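Local atomic coordinates of putative phosphohistidine phosphatase, SixA (Nakamurella multipartita, PDB entry 4HBZ), a protein that probably removes phosphate groups as a member of the histidine phosphatase superfamily, whose relatives work through a phosphorylated histidine intermediate. Residues D36-L41 with T70-Q76; A52-L56 with T158-L162; D64-T70 with A85-D91; E92-G96 with V117-A121; E130-Q134 with S145-D149. All blocks are in the same frame, centred on the assembly; numbering follows the deposited sequence. Where two conformers were deposited one is given.

Contact 1. Residues D36-L41 with T70-Q76; sequences DHDRPL and TAARTRQ
The imidazole of His37 lies over the backbone of Ala71, whose CA stands 3.7 Å from the ring centroid in a CH-pi contact with one face. In the plane of the same ring, His37 NE2 donates a nearly straight hydrogen bond of 3.0 Å to Thr70 OG1, which is also bonded to Asp91. CG of His37 is anti to the backbone N (chi1 -167°), a turn that carries the ring back towards residues 70-76 although its CB points away from them. The backbone N of Ala72 bonds to His37 O at 2.9 Å.

The charged centre is Arg73. Its NH1 and NH2 both grip a single oxygen of Asp36, NH2 reaching the syn lone pair of OD2 at 2.9 Å and NH1 approaching from above the carboxylate plane, the carboxylate and guanidinium planes standing 86° apart. Arg39 NH1 sits over the centre of the Arg73 guanidinium, 3.5 Å from Arg73 CZ, while holding Asp36 OD1 by a second salt bridge; Arg39 NE bonds to the carbonyl of Gly31. One carboxylate thus serves two arginines, and Tyr94 as well. Gln76 OE1 takes the Leu41 N-H at 2.8 Å. The helix start carrying Arg73, which also touches His27 and His120, is consistent with the phosphate pocket of histidine phosphatases, with Asp36 placed to orient the arginine.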
# COMPACT_ATOMS: atom_id res chain seq x y z
N ASP A 36 7.47 18.80 9.35
CA ASP A 36 6.71 17.99 8.40
C ASP A 36 6.21 16.67 8.98
O ASP A 36 5.07 16.29 8.79
CB ASP A 36 7.53 17.69 7.14
CG ASP A 36 6.77 16.78 6.20
OD1 ASP A 36 5.98 17.36 5.37
OD2 ASP A 36 6.86 15.53 6.32
N HIS A 37 7.05 16.02 9.76
CA HIS A 37 6.72 14.67 10.24
C HIS A 37 5.48 14.75 11.16
O HIS A 37 4.73 13.76 11.22
CB HIS A 37 7.96 14.15 10.98
CG HIS A 37 7.94 12.69 11.30
ND1 HIS A 37 7.66 12.23 12.55
CD2 HIS A 37 8.26 11.61 10.55
CE1 HIS A 37 7.78 10.91 12.57
NE2 HIS A 37 8.13 10.51 11.36
N ASP A 38 5.19 15.89 11.76
CA ASP A 38 4.03 16.12 12.68
C ASP A 38 2.76 16.57 11.99
O ASP A 38 1.70 16.78 12.67
CB ASP A 38 4.37 17.20 13.71
CG ASP A 38 5.45 16.76 14.68
OD1 ASP A 38 5.59 15.53 14.89
OD2 ASP A 38 6.14 17.64 15.22
N ARG A 39 2.81 16.79 10.66
CA ARG A 39 1.60 17.31 10.01
C ARG A 39 0.41 16.34 10.16
O ARG A 39 0.51 15.16 9.85
CB ARG A 39 1.86 17.50 8.50
CG ARG A 39 2.80 18.67 8.23
CD ARG A 39 3.37 18.66 6.81
NE ARG A 39 2.26 18.71 5.88
CZ ARG A 39 2.17 18.05 4.75
NH1 ARG A 39 3.14 17.25 4.32
NH2 ARG A 39 1.03 18.15 4.05
N PRO A 40 -0.73 16.85 10.66
CA PRO A 40 -1.87 16.00 10.90
C PRO A 40 -2.75 15.87 9.67
O PRO A 40 -2.68 16.68 8.75
CB PRO A 40 -2.60 16.77 11.99
CG PRO A 40 -2.43 18.18 11.58
CD PRO A 40 -0.96 18.24 11.10
N LEU A 41 -3.64 14.88 9.68
CA LEU A 41 -4.67 14.86 8.66
C LEU A 41 -5.58 16.08 8.79
O LEU A 41 -5.86 16.59 9.91
CB LEU A 41 -5.55 13.64 8.78
CG LEU A 41 -4.83 12.29 8.50
CD1 LEU A 41 -5.84 11.13 8.67
CD2 LEU A 41 -4.10 12.28 7.20
N THR A 70 6.31 6.35 10.00
CA THR A 70 6.24 6.93 11.33
C THR A 70 5.63 8.34 11.35
O THR A 70 5.31 8.86 12.41
CB THR A 70 7.61 6.97 11.96
OG1 THR A 70 8.52 7.59 11.03
CG2 THR A 70 8.08 5.53 12.33
N ALA A 71 5.42 8.95 10.18
CA ALA A 71 4.85 10.30 10.14
C ALA A 71 3.47 10.30 10.83
O ALA A 71 2.70 9.30 10.73
CB ALA A 71 4.71 10.81 8.73
N ALA A 72 3.11 11.41 11.44
CA ALA A 72 1.76 11.55 12.05
C ALA A 72 0.66 11.23 11.01
O ALA A 72 -0.30 10.56 11.31
CB ALA A 72 1.56 12.92 12.65
N ARG A 73 0.81 11.71 9.79
CA ARG A 73 -0.27 11.58 8.83
C ARG A 73 -0.54 10.18 8.37
O ARG A 73 -1.68 9.80 8.08
CB ARG A 73 -0.06 12.53 7.64
CG ARG A 73 1.23 12.32 6.82
CD ARG A 73 1.46 13.54 5.94
NE ARG A 73 2.70 13.53 5.15
CZ ARG A 73 3.87 14.04 5.56
NH1 ARG A 73 4.08 14.42 6.83
NH2 ARG A 73 4.86 14.17 4.70
N THR A 74 0.52 9.37 8.28
CA THR A 74 0.39 7.95 7.98
C THR A 74 -0.16 7.17 9.20
O THR A 74 -1.05 6.36 9.08
CB THR A 74 1.74 7.39 7.47
OG1 THR A 74 2.79 7.94 8.28
CG2 THR A 74 2.00 7.82 6.03
N ARG A 75 0.34 7.47 10.40
CA ARG A 75 -0.20 6.89 11.64
C ARG A 75 -1.70 7.19 11.78
O ARG A 75 -2.47 6.28 12.10
CB ARG A 75 0.54 7.42 12.86
CG ARG A 75 1.96 6.96 12.98
CD ARG A 75 2.65 7.65 14.18
NE ARG A 75 4.03 7.24 14.37
CZ ARG A 75 4.43 6.17 15.08
NH1 ARG A 75 3.56 5.39 15.74
NH2 ARG A 75 5.74 5.93 15.17
N GLN A 76 -2.06 8.43 11.52
CA GLN A 76 -3.44 8.85 11.66
C GLN A 76 -4.33 8.24 10.60
O GLN A 76 -5.49 7.90 10.84
CB GLN A 76 -3.54 10.39 11.62
CG GLN A 76 -3.00 11.01 12.91
CD GLN A 76 -2.88 12.51 12.83
OE1 GLN A 76 -3.32 13.12 11.88
NE2 GLN A 76 -2.24 13.13 13.83
O HOH W 1 2.70 13.87 9.28

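Contact 2. Residues A52-L56 with T158-L162; sequences AGQWL and TFAVL
A helix laid on a beta-sheet, the basic layer of an alpha/beta fold, is illustrated by helix 43-59 and strand 159-164. The local axes of 52-56 and 159-162 run in nearly the same direction, 17° apart, and approach to 11.4 Å. Phe159 reaches across that interval. Its CG lies between the backbone N and the carbonyl carbon (chi1 62°), and the ring stands out from the strand towards the helix, where Ala52, Trp55 and Leu56, spaced over little more than one turn, receive it.

Leu56 covers one face, the CD2 methyl lying 3.5 Å from Phe159 CE1 in a CH-pi contact, with the two side chains passing in opposite directions. At the ring edge, Ala52 CB meets Phe159 CE2 at 3.7 Å. Trp55 meets the ring's CZ end, its CE3 being 3.5 Å from Phe159 CZ, with the six-membered ring of the indole and the phenyl plane obliquely inclined at 51°. Val161 adds a looser touch, its CG2 4.5 Å from Trp55 CZ3. No hydrogen bond crosses, and cohesion here is wholly apolar. Cutting Phe159 back to an alanine is likely to open a gap between helix and sheet, leaving Leu56 CD2 and the indole of Trp55 without the ring they rest on.

Around this core, Phe159 also packs on Val23 and Met25 of strand 20-26, Ala52 touches Met25, and Trp55 stacks on His59 of its own helix while reaching Leu180 of strand 177-182.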
# COMPACT_ATOMS: atom_id res chain seq x y z
N ALA A 52 -11.89 4.70 3.40
CA ALA A 52 -11.01 3.66 2.90
C ALA A 52 -10.99 2.46 3.83
O ALA A 52 -11.08 1.30 3.38
CB ALA A 52 -9.61 4.21 2.72
N GLY A 53 -10.88 2.70 5.14
CA GLY A 53 -10.96 1.59 6.11
C GLY A 53 -12.22 0.77 6.04
O GLY A 53 -12.24 -0.46 6.16
N GLN A 54 -13.35 1.47 5.92
CA GLN A 54 -14.64 0.81 5.80
C GLN A 54 -14.70 -0.09 4.58
O GLN A 54 -15.24 -1.19 4.62
CB GLN A 54 -15.75 1.87 5.83
CG GLN A 54 -15.91 2.44 7.25
CD GLN A 54 -16.79 3.67 7.32
OE1 GLN A 54 -17.27 4.14 6.28
NE2 GLN A 54 -16.98 4.21 8.49
N TRP A 55 -14.16 0.39 3.46
CA TRP A 55 -14.10 -0.39 2.23
C TRP A 55 -13.23 -1.60 2.42
O TRP A 55 -13.66 -2.71 2.13
CB TRP A 55 -13.61 0.46 1.05
CG TRP A 55 -13.82 -0.28 -0.27
CD1 TRP A 55 -14.84 -0.10 -1.09
CD2 TRP A 55 -12.97 -1.25 -0.85
NE1 TRP A 55 -14.73 -0.93 -2.15
CE2 TRP A 55 -13.57 -1.64 -2.05
CE3 TRP A 55 -11.78 -1.84 -0.48
CZ2 TRP A 55 -13.00 -2.64 -2.87
CZ3 TRP A 55 -11.22 -2.81 -1.31
CH2 TRP A 55 -11.85 -3.18 -2.47
N LEU A 56 -12.03 -1.41 2.94
CA LEU A 56 -11.08 -2.52 3.16
C LEU A 56 -11.68 -3.58 4.06
O LEU A 56 -11.60 -4.77 3.74
CB LEU A 56 -9.77 -2.00 3.76
CG LEU A 56 -8.90 -1.19 2.79
CD1 LEU A 56 -7.83 -0.42 3.55
CD2 LEU A 56 -8.31 -2.07 1.70
N THR A 158 -5.63 7.32 -1.64
CA THR A 158 -5.80 6.21 -2.60
C THR A 158 -5.13 4.95 -2.14
O THR A 158 -4.10 5.00 -1.49
CB THR A 158 -5.22 6.61 -3.97
OG1 THR A 158 -5.87 7.80 -4.42
CG2 THR A 158 -5.39 5.57 -5.05
N PHE A 159 -5.71 3.81 -2.45
CA PHE A 159 -4.97 2.57 -2.29
C PHE A 159 -5.17 1.66 -3.48
O PHE A 159 -6.15 1.71 -4.18
CB PHE A 159 -5.34 1.84 -0.98
CG PHE A 159 -6.78 1.41 -0.87
CD1 PHE A 159 -7.24 0.21 -1.38
CD2 PHE A 159 -7.69 2.28 -0.24
CE1 PHE A 159 -8.56 -0.16 -1.24
CE2 PHE A 159 -9.01 1.92 -0.12
CZ PHE A 159 -9.43 0.70 -0.59
N ALA A 160 -4.15 0.86 -3.71
CA ALA A 160 -4.13 -0.21 -4.74
C ALA A 160 -4.10 -1.57 -4.08
O ALA A 160 -3.44 -1.74 -3.02
CB ALA A 160 -2.89 -0.07 -5.62
N VAL A 161 -4.85 -2.49 -4.63
CA VAL A 161 -4.92 -3.84 -4.15
C VAL A 161 -4.29 -4.74 -5.21
O VAL A 161 -4.68 -4.70 -6.38
CB VAL A 161 -6.37 -4.31 -3.92
CG1 VAL A 161 -6.40 -5.76 -3.37
CG2 VAL A 161 -7.13 -3.35 -3.00
N LEU A 162 -3.26 -5.48 -4.79
CA LEU A 162 -2.53 -6.36 -5.66
C LEU A 162 -2.50 -7.78 -5.11
O LEU A 162 -2.71 -7.97 -3.93
CB LEU A 162 -1.10 -5.87 -5.87
CG LEU A 162 -0.95 -4.42 -6.34
CD1 LEU A 162 -0.68 -3.49 -5.17
CD2 LEU A 162 0.15 -4.29 -7.38

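Contact 3. Residues D64-T70 with A85-D91; sequences DVVVCST and AQVRYRD. With ACY (acetic acid), chain B.
Arg90, whose CG lies against Val67 CG1 of the adjoining strand, ends in an unexpected partner: an acetic acid molecule, probably from the crystallisation liquor. Two almost perfectly straight bonds hold it, Arg90 NH1 to O at 2.9 Å and Arg90 NH2 to OXT at 2.8 Å, with the acid at the edge of the guanidinium and near its plane. A bend at chi2 (-72°) folds the arginine back along its strand, where Arg88 CB covers one guanidinium face and NH1 also reaches Tyr89 O; Glu104 pairs with NE. OXT lies over the guanidinium face of Arg88 as well. A leucine in place of Arg90 would probably leave Glu104 without its charged mate and the acid without its two-pronged hold.

Strands 65-69 and 86-90 form a regular parallel ladder. Val66 N bonds to Gln86 O at 2.9 Å, Val66 O accepts from Arg88 N at 2.7 Å, and the same alternation continues through Cys68. On the face bearing Val66 and Cys68, Cys68 CB packs 3.8 Å from Tyr89 CD1, and helix 72-81 covers this side to complete a beta-alpha-beta unit. Val65 and Val67 point to the opposite face, together with Arg88.

Beyond the ladder, Thr70 OG1 donates to Asp91 OD1 on its anti side, a bond of 2.6 Å. OG1 is an acceptor too, and the direction of this short chain of hydrogen bonds, set by its donation to Asp91, would probably hold the hydroxyl in one orientation.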
# COMPACT_ATOMS: atom_id res chain seq x y z
N ASP A 64 -3.52 -8.75 8.09
CA ASP A 64 -2.72 -9.46 9.09
C ASP A 64 -1.60 -8.61 9.66
O ASP A 64 -1.28 -8.71 10.86
CB ASP A 64 -2.13 -10.75 8.55
CG ASP A 64 -3.20 -11.71 8.07
OD1 ASP A 64 -4.06 -12.10 8.93
OD2 ASP A 64 -3.23 -12.03 6.86
N VAL A 65 -0.99 -7.80 8.81
CA VAL A 65 0.21 -7.02 9.16
C VAL A 65 0.15 -5.68 8.43
O VAL A 65 -0.22 -5.63 7.26
CB VAL A 65 1.48 -7.78 8.72
CG1 VAL A 65 2.73 -6.99 9.01
CG2 VAL A 65 1.54 -9.15 9.40
N VAL A 66 0.49 -4.60 9.14
CA VAL A 66 0.57 -3.28 8.54
C VAL A 66 2.04 -2.86 8.67
O VAL A 66 2.67 -3.07 9.73
CB VAL A 66 -0.28 -2.26 9.29
CG1 VAL A 66 -0.22 -0.91 8.60
CG2 VAL A 66 -1.72 -2.74 9.32
N VAL A 67 2.57 -2.30 7.58
CA VAL A 67 3.87 -1.59 7.59
C VAL A 67 3.51 -0.12 7.36
O VAL A 67 2.88 0.23 6.33
CB VAL A 67 4.87 -2.11 6.54
CG1 VAL A 67 6.23 -1.52 6.83
CG2 VAL A 67 4.91 -3.66 6.52
N CYS A 68 3.91 0.76 8.29
CA CYS A 68 3.43 2.13 8.28
C CYS A 68 4.56 3.13 8.52
O CYS A 68 5.34 2.95 9.42
CB CYS A 68 2.38 2.28 9.38
SG CYS A 68 1.47 3.86 9.41
N SER A 69 4.62 4.16 7.70
CA SER A 69 5.51 5.29 7.97
C SER A 69 5.24 5.88 9.36
O SER A 69 4.12 5.95 9.84
CB SER A 69 5.27 6.37 6.92
OG SER A 69 5.94 7.56 7.25
N THR A 70 6.31 6.35 10.00
CA THR A 70 6.24 6.93 11.33
C THR A 70 5.63 8.34 11.35
O THR A 70 5.31 8.86 12.41
CB THR A 70 7.61 6.97 11.96
OG1 THR A 70 8.52 7.59 11.03
CG2 THR A 70 8.08 5.53 12.33
N ALA A 85 -4.52 -4.75 13.56
CA ALA A 85 -3.62 -5.78 13.07
C ALA A 85 -2.29 -5.51 13.75
O ALA A 85 -2.16 -4.53 14.45
CB ALA A 85 -3.48 -5.71 11.55
N GLN A 86 -1.33 -6.36 13.57
CA GLN A 86 -0.01 -6.02 14.11
C GLN A 86 0.59 -4.95 13.20
O GLN A 86 0.48 -5.07 11.99
CB GLN A 86 0.88 -7.25 14.24
CG GLN A 86 1.06 -8.11 13.02
CD GLN A 86 1.96 -9.36 13.29
OE1 GLN A 86 3.17 -9.23 13.49
NE2 GLN A 86 1.37 -10.56 13.29
N VAL A 87 1.20 -3.93 13.79
CA VAL A 87 1.73 -2.80 13.02
C VAL A 87 3.24 -2.70 13.21
O VAL A 87 3.73 -2.82 14.35
CB VAL A 87 1.08 -1.46 13.40
CG1 VAL A 87 1.61 -0.33 12.50
CG2 VAL A 87 -0.43 -1.56 13.42
N ARG A 88 3.95 -2.55 12.10
CA ARG A 88 5.39 -2.30 12.08
C ARG A 88 5.58 -0.87 11.61
O ARG A 88 5.43 -0.58 10.42
CB ARG A 88 6.03 -3.27 11.12
CG ARG A 88 5.83 -4.76 11.53
CD ARG A 88 6.00 -5.78 10.39
NE ARG A 88 7.38 -5.99 10.04
CZ ARG A 88 8.15 -7.01 10.46
NH1 ARG A 88 9.41 -7.02 10.06
NH2 ARG A 88 7.72 -7.95 11.29
N TYR A 89 5.88 0.02 12.54
CA TYR A 89 6.13 1.41 12.20
C TYR A 89 7.60 1.52 11.76
O TYR A 89 8.51 1.03 12.44
CB TYR A 89 5.86 2.35 13.37
CG TYR A 89 4.40 2.43 13.74
CD1 TYR A 89 3.49 3.14 12.91
CD2 TYR A 89 3.91 1.74 14.85
CE1 TYR A 89 2.15 3.18 13.25
CE2 TYR A 89 2.58 1.79 15.15
CZ TYR A 89 1.72 2.53 14.34
OH TYR A 89 0.36 2.56 14.69
N ARG A 90 7.85 2.22 10.66
CA ARG A 90 9.19 2.28 10.06
C ARG A 90 9.53 3.66 9.58
O ARG A 90 8.84 4.20 8.71
CB ARG A 90 9.29 1.28 8.93
CG ARG A 90 9.18 -0.18 9.30
CD ARG A 90 10.42 -0.63 10.02
NE ARG A 90 10.38 -2.08 10.34
CZ ARG A 90 9.88 -2.61 11.43
NH1 ARG A 90 9.25 -1.89 12.38
NH2 ARG A 90 9.93 -3.95 11.57
N ASP A 91 10.64 4.21 10.09
CA ASP A 91 11.21 5.42 9.51
C ASP A 91 11.62 5.21 8.07
O ASP A 91 11.59 6.16 7.27
CB ASP A 91 12.39 5.88 10.35
CG ASP A 91 11.97 6.50 11.68
OD1 ASP A 91 10.94 7.24 11.81
OD2 ASP A 91 12.79 6.34 12.64
C ACY B . 8.17 -4.45 14.69
O ACY B . 8.15 -3.18 14.68
OXT ACY B . 8.90 -5.14 13.93
CH3 ACY B . 7.28 -5.18 15.67
O HOH W 2 -2.34 -9.06 13.27

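Contact 4. Residues E92-G96 with V117-A121; sequences ELYGG and VVGHA
Tyr94 CG is anti to the backbone N (chi1 179°) and His120 CG anti to the carbonyl carbon (chi1 -55°), and these two torsions bring the rings together as an offset edge-to-face pair. The tyrosine presents its edge to the imidazole face, with Tyr94 CD1 3.6 Å from His120 NE2. Ring centroids are 5.5 Å apart and the planes meet at 70°. Neither ring relies on the other alone: NE2 of the histidine is hydrogen-bonded to Ser69 OG, which helps set the rotation of the imidazole, while a bond to Asp36 holds the hydroxyl end of the tyrosine in place.

The imidazole also turns an edge to the carbonyl of Leu93, the residue before Tyr94, with Leu93 O lying 3.2 Å from His120 CD2. Leu93 O accepts a hydrogen bond from a water at 2.8 Å, and the same water accepts from His120 N at 2.9 Å, making a bridge between the loop and the end of the strand. Gly95 then takes the chain on with a positive phi, where a side chain would press against the carbonyl of Tyr94. Deeper in, the Leu93 side chain crosses Val117 at about a right angle, and its CD2 meets Val117 CG1 at 3.8 Å.

His120 lies in a Gly-His sequence at the end of a central strand and meets the ring of His27, a placement consistent with the active-site pocket of histidine phosphatases. Strand 114-119 runs between strands 65-69 and 20-26; Leu93 packs on Val67 of the former and on Ile101 of helix 98-106, whose Val105 meets Val117.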
# COMPACT_ATOMS: atom_id res chain seq x y z
N GLU A 92 11.95 3.98 7.69
CA GLU A 92 12.29 3.67 6.30
C GLU A 92 11.16 4.02 5.35
O GLU A 92 11.43 4.35 4.20
CB GLU A 92 12.67 2.20 6.12
CG GLU A 92 13.94 1.73 6.87
CD GLU A 92 13.79 1.45 8.36
OE1 GLU A 92 12.77 1.73 9.02
OE2 GLU A 92 14.80 0.96 8.91
N LEU A 93 9.90 4.02 5.81
CA LEU A 93 8.77 4.35 4.94
C LEU A 93 8.54 5.84 4.86
O LEU A 93 7.72 6.27 4.05
CB LEU A 93 7.51 3.63 5.37
CG LEU A 93 7.18 2.29 4.73
CD1 LEU A 93 8.30 1.28 4.90
CD2 LEU A 93 5.85 1.74 5.19
N TYR A 94 9.23 6.64 5.67
CA TYR A 94 9.14 8.11 5.61
C TYR A 94 10.26 8.59 4.67
O TYR A 94 11.33 8.97 5.07
CB TYR A 94 9.25 8.70 6.99
CG TYR A 94 9.19 10.22 7.01
CD1 TYR A 94 8.05 10.90 6.65
CD2 TYR A 94 10.29 10.97 7.44
CE1 TYR A 94 7.97 12.25 6.71
CE2 TYR A 94 10.22 12.35 7.50
CZ TYR A 94 9.04 12.98 7.09
OH TYR A 94 9.01 14.37 7.20
N GLY A 95 9.96 8.54 3.38
CA GLY A 95 10.90 8.94 2.35
C GLY A 95 11.68 7.85 1.69
O GLY A 95 12.44 8.12 0.77
N GLY A 96 11.51 6.59 2.12
CA GLY A 96 12.11 5.50 1.42
C GLY A 96 11.61 5.36 -0.00
O GLY A 96 10.55 5.87 -0.35
N VAL A 117 0.33 -1.53 3.48
CA VAL A 117 1.42 -0.57 3.56
C VAL A 117 0.84 0.83 3.55
O VAL A 117 0.08 1.13 2.64
CB VAL A 117 2.41 -0.72 2.40
CG1 VAL A 117 3.56 0.30 2.46
CG2 VAL A 117 2.96 -2.16 2.33
N VAL A 118 1.15 1.68 4.53
CA VAL A 118 0.68 3.05 4.56
C VAL A 118 1.89 3.96 4.47
O VAL A 118 2.74 4.01 5.36
CB VAL A 118 -0.15 3.33 5.84
CG1 VAL A 118 -0.76 4.72 5.76
CG2 VAL A 118 -1.28 2.27 6.03
N GLY A 119 2.00 4.61 3.33
CA GLY A 119 3.15 5.46 3.10
C GLY A 119 2.85 6.70 2.29
O GLY A 119 1.77 7.27 2.35
N HIS A 120 3.87 7.15 1.53
CA HIS A 120 3.85 8.43 0.87
C HIS A 120 4.04 8.28 -0.64
O HIS A 120 4.75 7.36 -1.10
CB HIS A 120 5.05 9.29 1.37
CG HIS A 120 5.10 9.46 2.86
ND1 HIS A 120 4.53 10.55 3.48
CD2 HIS A 120 5.55 8.64 3.85
CE1 HIS A 120 4.65 10.41 4.80
NE2 HIS A 120 5.28 9.27 5.05
N ALA A 121 3.46 9.17 -1.42
CA ALA A 121 3.83 9.36 -2.79
C ALA A 121 5.13 10.13 -2.87
O ALA A 121 5.42 10.91 -2.00
CB ALA A 121 2.76 10.09 -3.54
O HOH W 3 6.42 5.71 1.65

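Contact 5. Residues E130-Q134 with S145-D149; sequences ELVRQ and SGAGD
Arg133 turns the edge of its guanidinium, rather than a face, towards the loop 145-149, so that two backbone carbonyls lie close to the guanidinium plane. Arg133 NH1 donates to Ser145 O at 2.8 Å from above that carbonyl's plane, and to Ala147 O at 2.9 Å within the carbonyl plane, on a lone pair. Arg133 NH2 adds a weak bond of 3.3 Å to Ser145 O. Bends at chi2 (-35°) and chi3 (-77°) curl the chain off the helix surface and set the guanidinium across the loop.

Beside it, Val132 points directly at the turn, its CG1 methyl 3.8 Å from Ala147 CB. Gly148 fits chiefly through its backbone angles: at phi 103° a CB would be jammed against the carbonyl O of Ala147, and Val132 CG1 would crowd it further.

The loop also has bonds of its own. Ser145 OG accepts from Ala147 N at 3.1 Å, an ST turn, and Asp149 N bonds to Gly146 O at 2.8 Å, closing a type II beta turn with Gly148 at its third position. One arginine bonded to two carbonyls thus joins helix 123-138 to the motifs packed on it, an ST turn followed by a type II beta turn.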
# COMPACT_ATOMS: atom_id res chain seq x y z
N GLU A 130 6.02 -0.91 -10.33
CA GLU A 130 7.11 -1.86 -10.52
C GLU A 130 6.68 -3.29 -10.32
O GLU A 130 7.11 -4.19 -11.06
CB GLU A 130 8.29 -1.53 -9.65
CG GLU A 130 9.00 -0.28 -10.09
CD GLU A 130 10.46 -0.22 -9.70
OE1 GLU A 130 10.97 -1.10 -9.00
OE2 GLU A 130 11.10 0.74 -10.20
N LEU A 131 5.81 -3.51 -9.34
CA LEU A 131 5.32 -4.86 -9.10
C LEU A 131 4.49 -5.37 -10.28
O LEU A 131 4.60 -6.54 -10.71
CB LEU A 131 4.46 -4.92 -7.82
CG LEU A 131 5.27 -4.77 -6.51
CD1 LEU A 131 4.31 -4.67 -5.34
CD2 LEU A 131 6.31 -5.85 -6.28
N VAL A 132 3.65 -4.48 -10.81
CA VAL A 132 2.82 -4.84 -12.00
C VAL A 132 3.70 -5.21 -13.17
O VAL A 132 3.47 -6.21 -13.86
CB VAL A 132 1.81 -3.74 -12.33
CG1 VAL A 132 1.22 -3.90 -13.74
CG2 VAL A 132 0.76 -3.69 -11.25
N ARG A 133 4.70 -4.38 -13.46
CA ARG A 133 5.54 -4.64 -14.62
C ARG A 133 6.34 -5.91 -14.46
O ARG A 133 6.58 -6.61 -15.42
CB ARG A 133 6.45 -3.43 -14.83
CG ARG A 133 5.70 -2.13 -15.20
CD ARG A 133 4.43 -2.22 -16.08
NE ARG A 133 4.80 -2.42 -17.47
CZ ARG A 133 3.97 -2.37 -18.53
NH1 ARG A 133 2.65 -2.10 -18.40
NH2 ARG A 133 4.48 -2.59 -19.74
N GLN A 134 6.79 -6.21 -13.24
CA GLN A 134 7.54 -7.46 -12.99
C GLN A 134 6.65 -8.66 -13.21
O GLN A 134 7.07 -9.68 -13.78
CB GLN A 134 8.14 -7.43 -11.57
CG GLN A 134 9.01 -8.63 -11.22
CD GLN A 134 10.34 -8.70 -11.99
OE1 GLN A 134 10.88 -7.70 -12.45
NE2 GLN A 134 10.90 -9.86 -12.04
N SER A 145 1.64 -3.79 -23.17
CA SER A 145 0.53 -3.77 -22.19
C SER A 145 0.49 -2.45 -21.39
O SER A 145 1.51 -1.94 -20.91
CB SER A 145 0.63 -4.95 -21.21
OG SER A 145 -0.40 -4.85 -20.23
N GLY A 146 -0.73 -1.93 -21.23
CA GLY A 146 -0.98 -0.76 -20.39
C GLY A 146 -1.23 -1.12 -18.92
O GLY A 146 -1.65 -0.24 -18.14
N ALA A 147 -1.02 -2.39 -18.53
CA ALA A 147 -1.31 -2.83 -17.15
C ALA A 147 -0.54 -1.93 -16.22
O ALA A 147 0.62 -1.65 -16.44
CB ALA A 147 -0.92 -4.29 -16.91
N GLY A 148 -1.21 -1.42 -15.20
CA GLY A 148 -0.56 -0.53 -14.27
C GLY A 148 -0.95 0.92 -14.52
O GLY A 148 -0.70 1.76 -13.70
N ASP A 149 -1.45 1.21 -15.74
CA ASP A 149 -1.83 2.60 -16.05
C ASP A 149 -2.87 3.16 -15.09
O ASP A 149 -2.96 4.36 -14.99
CB ASP A 149 -2.31 2.73 -17.51
CG ASP A 149 -1.15 2.78 -18.54
OD1 ASP A 149 0.07 2.94 -18.19
OD2 ASP A 149 -1.46 2.69 -19.76

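From the N terminus, contact 1 closes the first loop, bringing the segment after strand 20-26 to the start of helix 72-81. Contact 2 opens within that loop and crosses it, closing only at strand 159-164; contacts 3, 4 and 5 are nested inside its long span. Contact 3 also crosses contact 1 and shares Thr70 with it, pairing the strands before and after helix 72-81 in the chain. Contact 4 follows in series, tying the next loop to strand 114-119, and touches contacts 1 and 3 through Tyr94 and His120. Contact 5 ties helix 123-138 to the loop that follows it, about 30 Å between centres from contact 1, and meets contact 2 where Val132 packs on Leu162.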